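Local coordinates for protein SnoK (PDB 5EPA) that acts as a non-heme iron, 2-oxoglutarate-dependent carbocyclase in the biosynthesis of the polyketide nogalamycin, at residues A245-G250 / G254-L259; E23-E28 / S101-R106. One frame throughout, in Å; residues are numbered along the deposited sequence.

Contact 1. Residues A245-G250 / G254-L259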
ATOM      1  N   ALA A 245      -3.988 -10.497 -13.349  1.00 31.29           N
ATOM      2  CA  ALA A 245      -4.683 -10.903 -12.119  1.00 29.80           C
ATOM      3  C   ALA A 245      -6.157 -11.198 -12.301  1.00 29.66           C
ATOM      4  O   ALA A 245      -6.837 -10.542 -13.090  1.00 30.91           O
ATOM      5  CB  ALA A 245      -4.548  -9.840 -11.073  1.00 28.54           C
ATOM      6  N   THR A 246      -6.635 -12.220 -11.591  1.00 29.22           N
ATOM      7  CA  THR A 246      -8.026 -12.634 -11.638  1.00 29.12           C
ATOM      8  C   THR A 246      -8.666 -12.591 -10.267  1.00 28.38           C
ATOM      9  O   THR A 246      -7.954 -12.526  -9.239  1.00 26.96           O
ATOM     10  CB  THR A 246      -8.192 -14.047 -12.192  1.00 30.75           C
ATOM     11  OG1 THR A 246      -7.526 -14.981 -11.354  1.00 30.90           O
ATOM     12  CG2 THR A 246      -7.657 -14.154 -13.630  1.00 31.66           C
ATOM     13  N   TYR A 247     -10.010 -12.638 -10.244  1.00 28.46           N
ATOM     14  CA  TYR A 247     -10.793 -12.450  -9.008  1.00 28.21           C
ATOM     15  C   TYR A 247     -10.901 -13.743  -8.168  1.00 29.50           C
ATOM     16  O   TYR A 247     -11.126 -14.837  -8.675  1.00 29.78           O
ATOM     17  CB  TYR A 247     -12.188 -11.926  -9.308  1.00 28.32           C
ATOM     18  CG  TYR A 247     -13.129 -11.982  -8.149  1.00 27.92           C
ATOM     19  CD1 TYR A 247     -12.787 -11.441  -6.921  1.00 27.24           C
ATOM     20  CD2 TYR A 247     -14.344 -12.612  -8.261  1.00 29.00           C
ATOM     21  CE1 TYR A 247     -13.639 -11.532  -5.835  1.00 27.14           C
ATOM     22  CE2 TYR A 247     -15.214 -12.697  -7.197  1.00 29.15           C
ATOM     23  CZ  TYR A 247     -14.845 -12.169  -5.983  1.00 28.34           C
ATOM     24  OH  TYR A 247     -15.737 -12.248  -4.950  1.00 29.03           O
ATOM     25  N   ARG A 248     -10.607 -13.588  -6.888  1.00 30.16           N
ATOM     26  CA  ARG A 248     -10.691 -14.697  -5.930  1.00 32.23           C
ATOM     27  C   ARG A 248     -11.452 -14.252  -4.700  1.00 30.57           C
ATOM     28  O   ARG A 248     -10.985 -13.320  -4.024  1.00 29.72           O
ATOM     29  CB  ARG A 248      -9.278 -15.139  -5.490  1.00 33.63           C
ATOM     30  CG  ARG A 248      -9.309 -16.370  -4.625  1.00 36.16           C
ATOM     31  CD  ARG A 248      -7.959 -16.649  -3.994  1.00 38.04           C
ATOM     32  NE  ARG A 248      -8.008 -17.902  -3.250  1.00 41.85           N
ATOM     33  CZ  ARG A 248      -6.941 -18.546  -2.778  1.00 46.26           C
ATOM     34  NH1 ARG A 248      -5.710 -18.025  -2.884  1.00 45.04           N
ATOM     35  NH2 ARG A 248      -7.126 -19.712  -2.158  1.00 49.75           N
ATOM     36  N   PRO A 249     -12.582 -14.899  -4.406  1.00 30.49           N
ATOM     37  CA  PRO A 249     -13.427 -14.421  -3.332  1.00 30.69           C
ATOM     38  C   PRO A 249     -12.721 -14.416  -2.003  1.00 30.68           C
ATOM     39  O   PRO A 249     -11.921 -15.309  -1.702  1.00 30.45           O
ATOM     40  CB  PRO A 249     -14.553 -15.429  -3.282  1.00 31.55           C
ATOM     41  CG  PRO A 249     -14.661 -15.897  -4.667  1.00 32.51           C
ATOM     42  CD  PRO A 249     -13.247 -15.945  -5.177  1.00 32.19           C
ATOM     43  N   GLY A 250     -12.965 -13.361  -1.255  1.00 30.57           N
ATOM     44  CA  GLY A 250     -12.288 -13.201   0.011  1.00 31.16           C
ATOM     45  C   GLY A 250     -12.791 -12.027   0.767  1.00 30.05           C
ATOM     46  O   GLY A 250     -13.743 -11.359   0.347  1.00 26.99           O
ATOM     47  N   GLY A 254     -16.173  -6.776  -1.414  1.00 29.14           N
ATOM     48  CA  GLY A 254     -17.550  -6.248  -1.537  1.00 30.99           C
ATOM     49  C   GLY A 254     -17.820  -5.435  -2.790  1.00 31.08           C
ATOM     50  O   GLY A 254     -18.903  -5.503  -3.386  1.00 34.85           O
ATOM     51  N   HIS A 255     -16.823  -4.682  -3.199  1.00 30.40           N
ATOM     52  CA  HIS A 255     -16.913  -3.847  -4.409  1.00 30.96           C
ATOM     53  C   HIS A 255     -16.726  -4.611  -5.730  1.00 30.70           C
ATOM     54  O   HIS A 255     -16.705  -4.023  -6.789  1.00 30.45           O
ATOM     55  CB  HIS A 255     -15.835  -2.771  -4.309  1.00 30.54           C
ATOM     56  CG  HIS A 255     -14.445  -3.309  -4.376  1.00 30.19           C
ATOM     57  ND1 HIS A 255     -13.841  -3.973  -3.330  1.00 30.98           N
ATOM     58  CD2 HIS A 255     -13.541  -3.298  -5.382  1.00 30.72           C
ATOM     59  CE1 HIS A 255     -12.618  -4.325  -3.678  1.00 29.73           C
ATOM     60  NE2 HIS A 255     -12.407  -3.921  -4.917  1.00 30.78           N
ATOM     61  N   LEU A 256     -16.554  -5.927  -5.655  1.00 31.33           N
ATOM     62  CA  LEU A 256     -16.341  -6.773  -6.845  1.00 31.52           C
ATOM     63  C   LEU A 256     -17.521  -7.702  -7.106  1.00 32.66           C
ATOM     64  O   LEU A 256     -17.391  -8.695  -7.798  1.00 33.48           O
ATOM     65  CB  LEU A 256     -15.062  -7.608  -6.672  1.00 31.51           C
ATOM     66  CG  LEU A 256     -13.754  -6.827  -6.485  1.00 29.88           C
ATOM     67  CD1 LEU A 256     -12.618  -7.774  -6.252  1.00 29.84           C
ATOM     68  CD2 LEU A 256     -13.433  -5.947  -7.685  1.00 30.46           C
ATOM     69  N   SER A 257     -18.697  -7.335  -6.619  1.00 33.49           N
ATOM     70  CA  SER A 257     -19.898  -8.139  -6.809  1.00 35.74           C
ATOM     71  C   SER A 257     -20.241  -8.434  -8.266  1.00 37.66           C
ATOM     72  O   SER A 257     -20.865  -9.451  -8.560  1.00 39.06           O
ATOM     73  CB  SER A 257     -21.105  -7.449  -6.172  1.00 36.69           C
ATOM     74  OG  SER A 257     -21.275  -6.158  -6.733  1.00 36.22           O
ATOM     75  N   ARG A 258     -19.855  -7.553  -9.175  1.00 38.94           N
ATOM     76  CA  ARG A 258     -20.191  -7.750 -10.608  1.00 42.21           C
ATOM     77  C   ARG A 258     -19.348  -8.864 -11.229  1.00 40.99           C
ATOM     78  O   ARG A 258     -19.648  -9.333 -12.299  1.00 42.64           O
ATOM     79  CB  ARG A 258     -20.061  -6.433 -11.410  1.00 44.38           C
ATOM     80  CG  ARG A 258     -18.620  -5.919 -11.499  1.00 49.55           C
ATOM     81  CD  ARG A 258     -18.477  -4.407 -11.685  1.00 51.92           C
ATOM     82  NE  ARG A 258     -17.059  -3.980 -11.742  1.00 54.56           N
ATOM     83  CZ  ARG A 258     -16.241  -3.872 -10.688  1.00 58.08           C
ATOM     84  NH1 ARG A 258     -16.677  -4.162  -9.459  1.00 61.24           N
ATOM     85  NH2 ARG A 258     -14.978  -3.476 -10.852  1.00 57.61           N
ATOM     86  N   LEU A 259     -18.296  -9.307 -10.543  1.00 39.39           N
ATOM     87  CA  LEU A 259     -17.396 -10.330 -11.111  1.00 39.07           C
ATOM     88  C   LEU A 259     -17.696 -11.750 -10.624  1.00 39.90           C
ATOM     89  O   LEU A 259     -18.230 -11.950  -9.539  1.00 39.30           O
ATOM     90  CB  LEU A 259     -15.938 -10.020 -10.784  1.00 36.19           C
ATOM     91  CG  LEU A 259     -15.374  -8.679 -11.199  1.00 34.62           C
ATOM     92  CD1 LEU A 259     -13.934  -8.636 -10.722  1.00 33.30           C
ATOM     93  CD2 LEU A 259     -15.432  -8.464 -12.692  1.00 35.25           C
TER

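Contact 2. Residues E23-E28 / S101-R106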
ATOM      1  N   GLU A  23      12.971   7.393 -15.058  1.00 43.30           N
ATOM      2  CA  GLU A  23      14.114   7.357 -15.957  1.00 47.69           C
ATOM      3  C   GLU A  23      15.433   7.306 -15.177  1.00 45.72           C
ATOM      4  O   GLU A  23      16.368   6.659 -15.608  1.00 45.32           O
ATOM      5  CB  GLU A  23      14.105   8.598 -16.893  1.00 52.70           C
ATOM      6  CG  GLU A  23      15.154   8.589 -18.002  1.00 59.24           C
ATOM      7  CD  GLU A  23      16.504   9.254 -17.611  1.00 66.78           C
ATOM      8  OE1 GLU A  23      16.607  10.072 -16.658  1.00 66.63           O
ATOM      9  OE2 GLU A  23      17.522   8.937 -18.272  1.00 76.67           O
ATOM     10  N   ASN A  24      15.535   8.057 -14.077  1.00 44.01           N
ATOM     11  CA  ASN A  24      16.832   8.197 -13.366  1.00 43.01           C
ATOM     12  C   ASN A  24      16.949   7.254 -12.163  1.00 41.12           C
ATOM     13  O   ASN A  24      17.931   7.259 -11.452  1.00 40.11           O
ATOM     14  CB  ASN A  24      17.115   9.676 -12.973  1.00 43.02           C
ATOM     15  CG  ASN A  24      16.251  10.175 -11.816  1.00 41.94           C
ATOM     16  OD1 ASN A  24      15.708   9.406 -11.031  1.00 40.89           O
ATOM     17  ND2 ASN A  24      16.124  11.473 -11.709  1.00 42.76           N
ATOM     18  N   LEU A  25      15.897   6.490 -11.916  1.00 39.93           N
ATOM     19  CA  LEU A  25      15.913   5.487 -10.854  1.00 39.02           C
ATOM     20  C   LEU A  25      17.144   4.585 -10.989  1.00 39.04           C
ATOM     21  O   LEU A  25      17.411   4.050 -12.067  1.00 38.90           O
ATOM     22  CB  LEU A  25      14.637   4.660 -10.941  1.00 38.79           C
ATOM     23  CG  LEU A  25      14.488   3.500  -9.945  1.00 38.50           C
ATOM     24  CD1 LEU A  25      14.075   3.985  -8.568  1.00 37.50           C
ATOM     25  CD2 LEU A  25      13.455   2.509 -10.470  1.00 38.34           C
ATOM     26  N   SER A  26      17.896   4.425  -9.909  1.00 38.09           N
ATOM     27  CA  SER A  26      19.133   3.664  -9.993  1.00 39.51           C
ATOM     28  C   SER A  26      18.886   2.167 -10.015  1.00 39.62           C
ATOM     29  O   SER A  26      17.966   1.677  -9.403  1.00 38.92           O
ATOM     30  CB  SER A  26      20.093   4.019  -8.840  1.00 39.62           C
ATOM     31  OG  SER A  26      19.499   3.750  -7.565  1.00 38.90           O
ATOM     32  N   LYS A  27      19.759   1.458 -10.698  1.00 41.68           N
ATOM     33  CA  LYS A  27      19.845   0.025 -10.603  1.00 43.54           C
ATOM     34  C   LYS A  27      19.985  -0.480  -9.181  1.00 41.94           C
ATOM     35  O   LYS A  27      19.479  -1.537  -8.854  1.00 42.04           O
ATOM     36  CB  LYS A  27      21.074  -0.409 -11.386  1.00 49.16           C
ATOM     37  CG  LYS A  27      20.775  -0.433 -12.865  1.00 55.18           C
ATOM     38  CD  LYS A  27      21.934  -0.900 -13.718  1.00 62.69           C
ATOM     39  CE  LYS A  27      21.617  -0.619 -15.196  1.00 66.77           C
ATOM     40  NZ  LYS A  27      21.422   0.833 -15.532  1.00 66.88           N
ATOM     41  N   GLU A  28      20.654   0.278  -8.340  1.00 40.65           N
ATOM     42  CA  GLU A  28      20.839  -0.096  -6.942  1.00 41.44           C
ATOM     43  C   GLU A  28      19.512  -0.079  -6.191  1.00 38.14           C
ATOM     44  O   GLU A  28      19.232  -0.931  -5.338  1.00 37.95           O
ATOM     45  CB  GLU A  28      21.831   0.883  -6.254  1.00 44.59           C
ATOM     46  CG  GLU A  28      23.302   0.894  -6.760  1.00 47.43           C
ATOM     47  CD  GLU A  28      23.508   1.401  -8.211  1.00 49.24           C
ATOM     48  OE1 GLU A  28      22.801   2.354  -8.619  1.00 48.04           O
ATOM     49  OE2 GLU A  28      24.417   0.872  -8.926  1.00 53.41           O
ATOM     50  N   SER A 101       4.095   5.450 -11.198  1.00 26.55           N
ATOM     51  CA  SER A 101       3.664   4.205 -11.815  1.00 25.92           C
ATOM     52  C   SER A 101       4.791   3.665 -12.669  1.00 26.61           C
ATOM     53  O   SER A 101       4.982   2.462 -12.761  1.00 26.35           O
ATOM     54  CB  SER A 101       2.353   4.366 -12.640  1.00 26.20           C
ATOM     55  OG  SER A 101       2.527   5.213 -13.741  1.00 27.01           O
ATOM     56  N   GLY A 102       5.558   4.542 -13.282  1.00 27.64           N
ATOM     57  CA  GLY A 102       6.726   4.092 -14.053  1.00 29.35           C
ATOM     58  C   GLY A 102       7.826   3.450 -13.180  1.00 29.63           C
ATOM     59  O   GLY A 102       8.486   2.491 -13.587  1.00 29.96           O
ATOM     60  N   ILE A 103       8.021   3.994 -11.981  1.00 28.80           N
ATOM     61  CA  ILE A 103       8.958   3.409 -11.029  1.00 28.56           C
ATOM     62  C   ILE A 103       8.441   2.054 -10.583  1.00 28.02           C
ATOM     63  O   ILE A 103       9.191   1.108 -10.515  1.00 27.82           O
ATOM     64  CB  ILE A 103       9.188   4.338  -9.804  1.00 27.95           C
ATOM     65  CG1 ILE A 103      10.038   5.540 -10.228  1.00 28.56           C
ATOM     66  CG2 ILE A 103       9.885   3.587  -8.671  1.00 27.35           C
ATOM     67  CD1 ILE A 103       9.982   6.685  -9.247  1.00 28.58           C
ATOM     68  N   ALA A 104       7.148   1.972 -10.305  1.00 28.29           N
ATOM     69  CA  ALA A 104       6.525   0.694  -9.900  1.00 28.75           C
ATOM     70  C   ALA A 104       6.755  -0.394 -10.925  1.00 29.83           C
ATOM     71  O   ALA A 104       7.116  -1.510 -10.594  1.00 29.42           O
ATOM     72  CB  ALA A 104       5.031   0.868  -9.720  1.00 28.48           C
ATOM     73  N   LEU A 105       6.628  -0.010 -12.178  1.00 30.68           N
ATOM     74  CA  LEU A 105       6.866  -0.911 -13.279  1.00 32.76           C
ATOM     75  C   LEU A 105       8.311  -1.420 -13.325  1.00 33.01           C
ATOM     76  O   LEU A 105       8.570  -2.603 -13.577  1.00 33.70           O
ATOM     77  CB  LEU A 105       6.488  -0.206 -14.596  1.00 34.06           C
ATOM     78  CG  LEU A 105       6.224  -1.040 -15.822  1.00 36.30           C
ATOM     79  CD1 LEU A 105       5.128  -2.069 -15.553  1.00 36.74           C
ATOM     80  CD2 LEU A 105       5.800  -0.132 -16.978  1.00 37.21           C
ATOM     81  N   ARG A 106       9.258  -0.530 -13.119  1.00 32.99           N
ATOM     82  CA  ARG A 106      10.674  -0.922 -13.126  1.00 33.34           C
ATOM     83  C   ARG A 106      11.003  -1.826 -11.944  1.00 31.89           C
ATOM     84  O   ARG A 106      11.740  -2.784 -12.069  1.00 31.93           O
ATOM     85  CB  ARG A 106      11.581   0.312 -13.163  1.00 34.69           C
ATOM     86  CG  ARG A 106      11.620   0.950 -14.544  1.00 36.93           C
ATOM     87  CD  ARG A 106      12.785   1.898 -14.803  1.00 39.00           C
ATOM     88  NE  ARG A 106      14.071   1.312 -14.419  1.00 42.03           N
ATOM     89  CZ  ARG A 106      15.210   1.991 -14.242  1.00 44.32           C
ATOM     90  NH1 ARG A 106      15.259   3.310 -14.403  1.00 44.46           N
ATOM     91  NH2 ARG A 106      16.320   1.331 -13.899  1.00 46.90           N
TER

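Contact 1. Residues A245-G250 / G254-L259
Tyr247 lays its ring against two leucines, Leu256 and Leu259, and both come in obliquely from the same side of the ring plane. Leu256 takes the CD1/CE1 flank: its CD1 methyl sits 3.7 Å from Tyr247 CD1 and 3.9 Å from Tyr247 CE1, the two side chains running antiparallel past one another. Leu259 takes the other flank with CB, 4.0 Å from Tyr247 CD2, and its CD1 methyl meets Tyr247 CB at 4.0 Å, giving an oblique crossing of the two side chains. The carbonyl Leu259 O comes within 3.9 Å of Tyr247 CE2.

What brings the ring here is the Tyr247 first torsion, which turns CG anti to the backbone N (chi1 168°) and sends the ring across to the later segment. A type I beta turn from Leu256 to Leu259, closed by the backbone bond from Leu259 N to Leu256 O (3.0 Å), brings the two leucines to the same ring. All this happens beyond strand 233-242 of the cupin-like core, where the short, weakly bonded strand 246-247 pairs antiparallel with strand 141-142 and the chain doubles back on itself; it lies away from the iron site.

On the far side of the ring, Pro249 N lies 3.7 Å from the plane of the Tyr247 ring, near the ring's margin. The hydroxyl is held apart from the leucines: Tyr247 OH hydrogen-bonds Asp253 OD2, the same carboxylate oxygen that receives Gly250 N.

Contact 2. Residues E23-E28 / S101-R106
Arg106 and Leu25 reach toward each other, the guanidinium of one lying over the methyl of the other. Leu25 CD2 sits 4.1 Å from the guanidinium plane of Arg106, over its centre, and also touches the foot of the same side chain, 3.9 Å from Arg106 CB. The arginine is bent to make this possible: it leaves helix 98-108 with CG anti to the carbonyl carbon and then kinks at chi3 (49°), folding its head over the leucine. Leu25 extends to the helix with CG anti to its own backbone N (chi1 177°), and the second torsion then sets CD2 under that head, where it also meets Ile103 CG2, 4.1 Å away.

The nitrogens of the same guanidinium turn to backbone carbonyls. Arg106 NH1 hydrogen-bonds Ala22 O, just before the segment, and adds a weak bond to Leu25 O at 3.3 Å, with an N-H...O angle of 127°. Glu23 O lies at the guanidinium edge, 3.7 Å from Arg106 NH1. An alanine in place of Arg106 would probably leave Ala22 O and Leu25 O without this donor and open a gap over Leu25 CD2 where the guanidinium face lay.

Just past the leucine, Ser26 is the N-cap of helix 27-36, its OG bonded to Ala29 N. On the other flank, Ile103 and Ala104 rest on Phe215 of the main sheet of the double-stranded beta-helix core, with the Ile103 side chain about 12 Å from that of the 2-oxoglutarate-binding His216. Lys27 NZ is 5.4 Å from Arg106 NH2, a like charge that may slightly oppose the approach. With carbonyl oxygens as the partners, the arginine's positive charge is likely to be stabilised by peptide dipoles.

Both halves of contact 2 precede contact 1 in the chain: residues 23-28 and 101-106 come first, and most of the core strands follow before 245-250 and 254-259. Their centres are about 30 Å apart and the nearest atoms about 13 Å, so they do not touch. The main seven-stranded sheet is what relates them. Helix 98-108 of contact 2 packs on its strands 213-217 and 233-242, while the chain of contact 1 leaves that same strand 233-242 for the short pair 246-247 and 141-142. One contact thus fastens the N-terminal stretch to a helix backing the sheet, the other packs the C-terminal chain upon itself, both outside the iron and 2-oxoglutarate site.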